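Local coordinates for metagenomic carboxyl esterase MGS0156 (Uncultured organism, PDB 5D8M), which is a carboxyl esterase that probably hydrolyses carboxylic ester bonds and probably adopts the alpha/beta-hydrolase fold, at residues 173-178 / 238-243; 149-154 / 177-182. All blocks are in the same frame, centred on the assembly; numbering follows the deposited sequence.

In the fold
Both contacts lie toward the periphery, where the central strands begin, on the same side of the chain's centre, with their own centres about 9 Å apart. Interaction 2 pairs strands 151-157 and 178-184, neighbours in the parallel sheet. Between them the chain passes through helices 159-170 and 172-177, and interaction 1 fastens the second of these to the loop ahead of strand 244-248, the neighbour of 178-184 on its other side. The two contacts share Arg177 and Thr178, where helix gives way to strand, and Val243 CG1 packs on Val181 CG2. Three consecutive strands of a probable alpha/beta-hydrolase core are thus tied together near their beginnings.

Interaction 1 (173-178 / 238-243)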
ATOM      1  N   ASP A 173      15.290 -17.157   0.236  1.00 24.57           N
ATOM      2  CA  ASP A 173      14.932 -17.622   1.568  1.00 29.31           C
ATOM      3  C   ASP A 173      13.779 -16.798   2.163  1.00 30.01           C
ATOM      4  O   ASP A 173      12.947 -17.336   2.895  1.00 28.87           O
ATOM      5  CB  ASP A 173      16.149 -17.601   2.494  1.00 35.98           C
ATOM      6  CG  ASP A 173      16.837 -16.246   2.539  1.00 39.85           C
ATOM      7  OD1 ASP A 173      16.850 -15.531   1.514  1.00 38.64           O
ATOM      8  OD2 ASP A 173      17.389 -15.902   3.605  1.00 42.00           O
ATOM      9  N   LEU A 174      13.715 -15.502   1.850  1.00 24.42           N
ATOM     10  CA  LEU A 174      12.566 -14.707   2.272  1.00 18.95           C
ATOM     11  C   LEU A 174      11.303 -15.162   1.525  1.00 18.43           C
ATOM     12  O   LEU A 174      10.229 -15.293   2.107  1.00 22.45           O
ATOM     13  CB  LEU A 174      12.817 -13.217   2.035  1.00 17.51           C
ATOM     14  CG  LEU A 174      11.609 -12.340   2.316  1.00 18.01           C
ATOM     15  CD1 LEU A 174      11.245 -12.469   3.800  1.00 20.18           C
ATOM     16  CD2 LEU A 174      11.881 -10.886   1.950  1.00 16.50           C
ATOM     17  N   ALA A 175      11.433 -15.414   0.234  1.00 17.77           N
ATOM     18  CA  ALA A 175      10.295 -15.888  -0.562  1.00 19.37           C
ATOM     19  C   ALA A 175       9.723 -17.170   0.027  1.00 25.70           C
ATOM     20  O   ALA A 175       8.510 -17.310   0.190  1.00 25.97           O
ATOM     21  CB  ALA A 175      10.708 -16.128  -1.992  1.00 19.85           C
ATOM     22  N   ALA A 176      10.607 -18.108   0.348  1.00 26.80           N
ATOM     23  CA  ALA A 176      10.185 -19.397   0.905  1.00 28.34           C
ATOM     24  C   ALA A 176       9.516 -19.228   2.271  1.00 25.38           C
ATOM     25  O   ALA A 176       8.731 -20.057   2.696  1.00 28.73           O
ATOM     26  CB  ALA A 176      11.368 -20.325   1.015  1.00 29.22           C
ATOM     27  N   ARG A 177       9.837 -18.142   2.952  1.00 24.28           N
ATOM     28  CA  ARG A 177       9.313 -17.855   4.280  1.00 29.16           C
ATOM     29  C   ARG A 177       7.942 -17.137   4.240  1.00 26.97           C
ATOM     30  O   ARG A 177       7.209 -17.092   5.230  1.00 25.65           O
ATOM     31  CB  ARG A 177      10.335 -16.989   5.029  1.00 28.73           C
ATOM     32  CG  ARG A 177       9.973 -16.615   6.439  1.00 32.62           C
ATOM     33  CD  ARG A 177      10.048 -17.823   7.369  1.00 36.81           C
ATOM     34  NE  ARG A 177       9.544 -17.469   8.691  1.00 36.81           N
ATOM     35  CZ  ARG A 177       8.264 -17.565   9.048  1.00 34.23           C
ATOM     36  NH1 ARG A 177       7.364 -18.021   8.181  1.00 29.86           N
ATOM     37  NH2 ARG A 177       7.887 -17.207  10.274  1.00 32.27           N
ATOM     38  N   THR A 178       7.613 -16.560   3.091  1.00 19.94           N
ATOM     39  CA  THR A 178       6.500 -15.614   3.001  1.00 18.17           C
ATOM     40  C   THR A 178       5.246 -16.270   2.432  1.00 19.33           C
ATOM     41  O   THR A 178       5.308 -16.872   1.359  1.00 21.67           O
ATOM     42  CB  THR A 178       6.893 -14.406   2.115  1.00 19.98           C
ATOM     43  OG1 THR A 178       8.025 -13.742   2.696  1.00 20.68           O
ATOM     44  CG2 THR A 178       5.734 -13.405   1.976  1.00 18.73           C
ATOM     45  N   ARG A 238      10.186 -12.444 -12.731  1.00 21.97           N
ATOM     46  CA  ARG A 238       8.995 -13.109 -12.248  1.00 23.16           C
ATOM     47  C   ARG A 238       8.853 -12.919 -10.739  1.00 24.97           C
ATOM     48  O   ARG A 238       9.825 -13.055 -10.000  1.00 29.76           O
ATOM     49  CB  ARG A 238       9.047 -14.602 -12.579  1.00 26.43           C
ATOM     50  CG  ARG A 238       8.286 -14.977 -13.811  1.00 37.56           C
ATOM     51  N   LEU A 239       7.653 -12.604 -10.268  1.00 23.07           N
ATOM     52  CA  LEU A 239       7.431 -12.590  -8.828  1.00 21.25           C
ATOM     53  C   LEU A 239       7.348 -14.041  -8.372  1.00 23.99           C
ATOM     54  O   LEU A 239       6.821 -14.873  -9.102  1.00 26.26           O
ATOM     55  CB  LEU A 239       6.167 -11.827  -8.473  1.00 23.52           C
ATOM     56  CG  LEU A 239       6.144 -10.364  -8.928  1.00 23.40           C
ATOM     57  CD1 LEU A 239       4.838  -9.732  -8.503  1.00 21.47           C
ATOM     58  CD2 LEU A 239       7.328  -9.591  -8.315  1.00 20.93           C
ATOM     59  N   PRO A 240       7.906 -14.362  -7.190  1.00 23.62           N
ATOM     60  CA  PRO A 240       7.869 -15.766  -6.736  1.00 29.14           C
ATOM     61  C   PRO A 240       6.447 -16.319  -6.702  1.00 27.88           C
ATOM     62  O   PRO A 240       5.589 -15.717  -6.072  1.00 21.43           O
ATOM     63  CB  PRO A 240       8.459 -15.700  -5.322  1.00 28.60           C
ATOM     64  CG  PRO A 240       9.386 -14.508  -5.369  1.00 27.24           C
ATOM     65  CD  PRO A 240       8.742 -13.514  -6.320  1.00 24.58           C
ATOM     66  N   ALA A 241       6.226 -17.450  -7.365  1.00 27.81           N
ATOM     67  CA  ALA A 241       4.889 -18.007  -7.560  1.00 32.23           C
ATOM     68  C   ALA A 241       4.247 -18.609  -6.312  1.00 29.92           C
ATOM     69  O   ALA A 241       3.026 -18.687  -6.235  1.00 30.03           O
ATOM     70  CB  ALA A 241       4.939 -19.080  -8.657  1.00 37.04           C
ATOM     71  N   ARG A 242       5.045 -19.071  -5.360  1.00 22.02           N
ATOM     72  CA  ARG A 242       4.475 -19.706  -4.183  1.00 31.56           C
ATOM     73  C   ARG A 242       3.895 -18.674  -3.187  1.00 28.77           C
ATOM     74  O   ARG A 242       3.132 -19.031  -2.287  1.00 26.02           O
ATOM     75  CB  ARG A 242       5.519 -20.584  -3.493  1.00 38.16           C
ATOM     76  CG  ARG A 242       6.739 -19.828  -2.966  1.00 46.28           C
ATOM     77  CD  ARG A 242       7.419 -20.597  -1.800  1.00 50.06           C
ATOM     78  NE  ARG A 242       6.473 -20.880  -0.716  1.00 49.42           N
ATOM     79  CZ  ARG A 242       6.039 -19.958   0.144  1.00 45.80           C
ATOM     80  NH1 ARG A 242       6.467 -18.713   0.035  1.00 37.73           N
ATOM     81  NH2 ARG A 242       5.172 -20.272   1.101  1.00 46.29           N
ATOM     82  N   VAL A 243       4.268 -17.406  -3.353  1.00 19.39           N
ATOM     83  CA  VAL A 243       3.699 -16.301  -2.560  1.00 17.82           C
ATOM     84  C   VAL A 243       2.376 -15.809  -3.195  1.00 18.95           C
ATOM     85  O   VAL A 243       2.277 -15.729  -4.413  1.00 21.05           O
ATOM     86  CB  VAL A 243       4.689 -15.119  -2.465  1.00 17.75           C
ATOM     87  CG1 VAL A 243       4.093 -13.970  -1.632  1.00 15.47           C
ATOM     88  CG2 VAL A 243       6.030 -15.579  -1.903  1.00 21.11           C
TER
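Ala175 and Thr178, at the close of helix 172-177, lie against Pro240 and Val243, the two ends of a type I beta turn, with CA atoms 6.6 Å apart for Ala175-Pro240 and 6.3 Å for Thr178-Val243. Arg242, inside the turn, supplies the polar half. Its CG stands between the backbone N and the carbonyl carbon (chi1 62°), and a bend at chi3 brings the guanidinium back over the helix end. There Arg242 NH1 donates to Thr178 O through a nearly straight bond (163°) close to the guanidinium plane; the modelled 2.5 Å is shorter than usual and its exact length doubtful. Ala176 O lies over one face of the group. This hold on the Thr178 carbonyl, just past the helix, couples a beta-alpha-beta crossover to the loop entering the next parallel strand, 244-248. Beneath the arginine the contact is apolar: Ala175 CB meets the Pro240 ring at CG (4.0 Å), and Val243 CG2 sits near Thr178 O. Thr178 divides its branches. Its side chain passes that of Val243 at a slant, with Thr178 CG2 4.0 Å from Val243 CG1, whereas OG1 turns back to donate to Leu174 O (2.8 Å), reaching it from above the carbonyl plane, on the face opposite Arg177 N. With an alanine at Thr178, Leu174 O would probably lose one of these two donors, and a gap would open beside Val243 CG1. Leu168 of helix 159-170 touches both Thr178 and Pro240.

Interaction 2 (149-154 / 177-182); sequences NDTIVF and RTAAVV
Phe154 and Val181, like Val153 and Ala180, pair across two neighbouring parallel strands, the start and finish of a beta-alpha-beta crossover in what is probably an alpha/beta-hydrolase sheet; in that fold the turn after a strand placed like 151-157 usually carries the nucleophile. The strand axes diverge by only 17°. Phe154 N donates to Ala180 O (2.9 Å) and Val182 N to Phe154 O (2.8 Å). Farther back, Ile152 O accepts from Ala179 N and weakly from Ala180 N, a pattern resembling a beta bulge.

Side chains sort onto two faces. On one, Phe154 has CG anti to its carbonyl carbon (chi1 -73°), which swings the ring across Thr178 at about a right angle: Thr178 OG1, hydrogen-bonded to Leu174 O, lies in the ring plane at its edge, 3.4 Å from Phe154 CE2, and Thr178 CG2 is 3.6 Å from Phe154 CD2. Val164 of helix 159-170 covers Phe154 and Val181. On the other face, both methyls of Val153 press on Ala180 CB, and CG1 also reaches Val182 CG2, beneath Val335 of helix 324-338.

Arg177, just before the second strand, reaches across to the residue ahead of the first. An extended first torsion (chi1 -179°) followed by a bend at chi2 carries its guanidinium to Asp150, whose O receives both Arg177 NH1 and NH2 at 3.0 Å, end-on and in the guanidinium plane. These two bonds fix the rotation of the group, and Ile152 CG1 packs on one face, toward its rim and 3.6 Å from Arg177 NH1. The Asp150 carboxylate turns elsewhere, to a salt bridge with Arg88. Where the strands splay, one water spans the gap, accepting from Ile152 N at 2.8 Å and donating to Arg177 O.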
ATOM      1  N   ASN A 149       7.315 -20.342  13.313  1.00 28.01           N
ATOM      2  CA  ASN A 149       5.986 -20.925  13.134  1.00 30.67           C
ATOM      3  C   ASN A 149       4.907 -19.932  12.683  1.00 30.78           C
ATOM      4  O   ASN A 149       3.776 -20.337  12.374  1.00 29.45           O
ATOM      5  CB  ASN A 149       5.538 -21.599  14.424  1.00 33.25           C
ATOM      6  CG  ASN A 149       6.328 -22.860  14.717  1.00 43.36           C
ATOM      7  OD1 ASN A 149       6.754 -23.560  13.796  1.00 47.82           O
ATOM      8  ND2 ASN A 149       6.531 -23.156  15.999  1.00 45.01           N
ATOM      9  N   ASP A 150       5.251 -18.644  12.653  1.00 23.39           N
ATOM     10  CA  ASP A 150       4.299 -17.625  12.235  1.00 24.27           C
ATOM     11  C   ASP A 150       4.067 -17.709  10.742  1.00 23.72           C
ATOM     12  O   ASP A 150       4.993 -17.964   9.976  1.00 20.97           O
ATOM     13  CB  ASP A 150       4.788 -16.216  12.589  1.00 28.68           C
ATOM     14  CG  ASP A 150       4.586 -15.865  14.058  1.00 34.30           C
ATOM     15  OD1 ASP A 150       3.946 -16.641  14.792  1.00 32.48           O
ATOM     16  OD2 ASP A 150       5.039 -14.770  14.464  1.00 35.33           O
ATOM     17  N   THR A 151       2.834 -17.489  10.324  1.00 19.75           N
ATOM     18  CA  THR A 151       2.570 -17.334   8.904  1.00 18.63           C
ATOM     19  C   THR A 151       2.712 -15.856   8.514  1.00 20.92           C
ATOM     20  O   THR A 151       1.979 -14.990   8.999  1.00 17.84           O
ATOM     21  CB  THR A 151       1.184 -17.894   8.536  1.00 19.19           C
ATOM     22  OG1 THR A 151       1.148 -19.290   8.865  1.00 24.59           O
ATOM     23  CG2 THR A 151       0.946 -17.752   7.056  1.00 18.22           C
ATOM     24  N   ILE A 152       3.695 -15.574   7.665  1.00 15.84           N
ATOM     25  CA  ILE A 152       4.071 -14.204   7.347  1.00 15.49           C
ATOM     26  C   ILE A 152       3.206 -13.614   6.228  1.00 16.77           C
ATOM     27  O   ILE A 152       3.173 -14.140   5.107  1.00 14.07           O
ATOM     28  CB  ILE A 152       5.556 -14.130   6.944  1.00 15.05           C
ATOM     29  CG1 ILE A 152       6.430 -14.583   8.116  1.00 19.87           C
ATOM     30  CG2 ILE A 152       5.916 -12.726   6.488  1.00 12.97           C
ATOM     31  CD1 ILE A 152       6.272 -13.712   9.378  1.00 18.22           C
ATOM     32  N   VAL A 153       2.479 -12.549   6.560  1.00 14.55           N
ATOM     33  CA  VAL A 153       1.685 -11.821   5.582  1.00 14.35           C
ATOM     34  C   VAL A 153       2.114 -10.354   5.573  1.00 12.31           C
ATOM     35  O   VAL A 153       1.838  -9.619   6.515  1.00 11.16           O
ATOM     36  CB  VAL A 153       0.172 -11.938   5.885  1.00 12.35           C
ATOM     37  CG1 VAL A 153      -0.649 -11.028   4.925  1.00 10.52           C
ATOM     38  CG2 VAL A 153      -0.270 -13.396   5.774  1.00 12.81           C
ATOM     39  N   PHE A 154       2.811  -9.932   4.522  1.00  9.32           N
ATOM     40  CA  PHE A 154       3.189  -8.528   4.399  1.00  8.41           C
ATOM     41  C   PHE A 154       1.951  -7.694   4.108  1.00 11.62           C
ATOM     42  O   PHE A 154       1.113  -8.091   3.297  1.00 10.69           O
ATOM     43  CB  PHE A 154       4.213  -8.314   3.275  1.00  9.69           C
ATOM     44  CG  PHE A 154       5.606  -8.811   3.608  1.00  8.94           C
ATOM     45  CD1 PHE A 154       6.448  -8.055   4.400  1.00  8.61           C
ATOM     46  CD2 PHE A 154       6.064 -10.035   3.120  1.00  9.47           C
ATOM     47  CE1 PHE A 154       7.738  -8.487   4.712  1.00 11.70           C
ATOM     48  CE2 PHE A 154       7.359 -10.478   3.425  1.00 15.34           C
ATOM     49  CZ  PHE A 154       8.199  -9.693   4.219  1.00 12.13           C
ATOM     50  N   ARG A 177       9.837 -18.142   2.952  1.00 24.28           N
ATOM     51  CA  ARG A 177       9.313 -17.855   4.280  1.00 29.16           C
ATOM     52  C   ARG A 177       7.942 -17.137   4.240  1.00 26.97           C
ATOM     53  O   ARG A 177       7.209 -17.092   5.230  1.00 25.65           O
ATOM     54  CB  ARG A 177      10.335 -16.989   5.029  1.00 28.73           C
ATOM     55  CG  ARG A 177       9.973 -16.615   6.439  1.00 32.62           C
ATOM     56  CD  ARG A 177      10.048 -17.823   7.369  1.00 36.81           C
ATOM     57  NE  ARG A 177       9.544 -17.469   8.691  1.00 36.81           N
ATOM     58  CZ  ARG A 177       8.264 -17.565   9.048  1.00 34.23           C
ATOM     59  NH1 ARG A 177       7.364 -18.021   8.181  1.00 29.86           N
ATOM     60  NH2 ARG A 177       7.887 -17.207  10.274  1.00 32.27           N
ATOM     61  N   THR A 178       7.613 -16.560   3.091  1.00 19.94           N
ATOM     62  CA  THR A 178       6.500 -15.614   3.001  1.00 18.17           C
ATOM     63  C   THR A 178       5.246 -16.270   2.432  1.00 19.33           C
ATOM     64  O   THR A 178       5.308 -16.872   1.359  1.00 21.67           O
ATOM     65  CB  THR A 178       6.893 -14.406   2.115  1.00 19.98           C
ATOM     66  OG1 THR A 178       8.025 -13.742   2.696  1.00 20.68           O
ATOM     67  CG2 THR A 178       5.734 -13.405   1.976  1.00 18.73           C
ATOM     68  N   ALA A 179       4.109 -16.131   3.111  1.00 16.75           N
ATOM     69  CA  ALA A 179       2.853 -16.661   2.567  1.00 19.58           C
ATOM     70  C   ALA A 179       2.148 -15.688   1.601  1.00 17.15           C
ATOM     71  O   ALA A 179       1.556 -16.105   0.601  1.00 14.31           O
ATOM     72  CB  ALA A 179       1.911 -17.041   3.680  1.00 19.37           C
ATOM     73  N   ALA A 180       2.201 -14.403   1.898  1.00 15.06           N
ATOM     74  CA  ALA A 180       1.385 -13.455   1.147  1.00 16.03           C
ATOM     75  C   ALA A 180       1.933 -12.050   1.208  1.00 15.15           C
ATOM     76  O   ALA A 180       2.583 -11.668   2.197  1.00 14.48           O
ATOM     77  CB  ALA A 180      -0.053 -13.476   1.673  1.00 17.25           C
ATOM     78  N   VAL A 181       1.683 -11.286   0.140  1.00 13.79           N
ATOM     79  CA  VAL A 181       1.927  -9.842   0.133  1.00 10.05           C
ATOM     80  C   VAL A 181       0.666  -9.114  -0.215  1.00  8.81           C
ATOM     81  O   VAL A 181       0.084  -9.371  -1.258  1.00 11.40           O
ATOM     82  CB  VAL A 181       2.979  -9.417  -0.895  1.00 10.28           C
ATOM     83  CG1 VAL A 181       3.132  -7.884  -0.876  1.00 13.74           C
ATOM     84  CG2 VAL A 181       4.311 -10.131  -0.623  1.00 10.03           C
ATOM     85  N   VAL A 182       0.264  -8.185   0.645  1.00 10.02           N
ATOM     86  CA  VAL A 182      -0.862  -7.323   0.370  1.00  9.04           C
ATOM     87  C   VAL A 182      -0.356  -5.919   0.129  1.00 13.27           C
ATOM     88  O   VAL A 182       0.354  -5.351   0.955  1.00 14.75           O
ATOM     89  CB  VAL A 182      -1.854  -7.297   1.538  1.00 13.18           C
ATOM     90  CG1 VAL A 182      -3.035  -6.401   1.173  1.00 12.24           C
ATOM     91  CG2 VAL A 182      -2.314  -8.723   1.852  1.00 10.19           C
TER
HETATM   92  O   HOH W   1       4.673 -17.818   6.239  1.00 17.05           O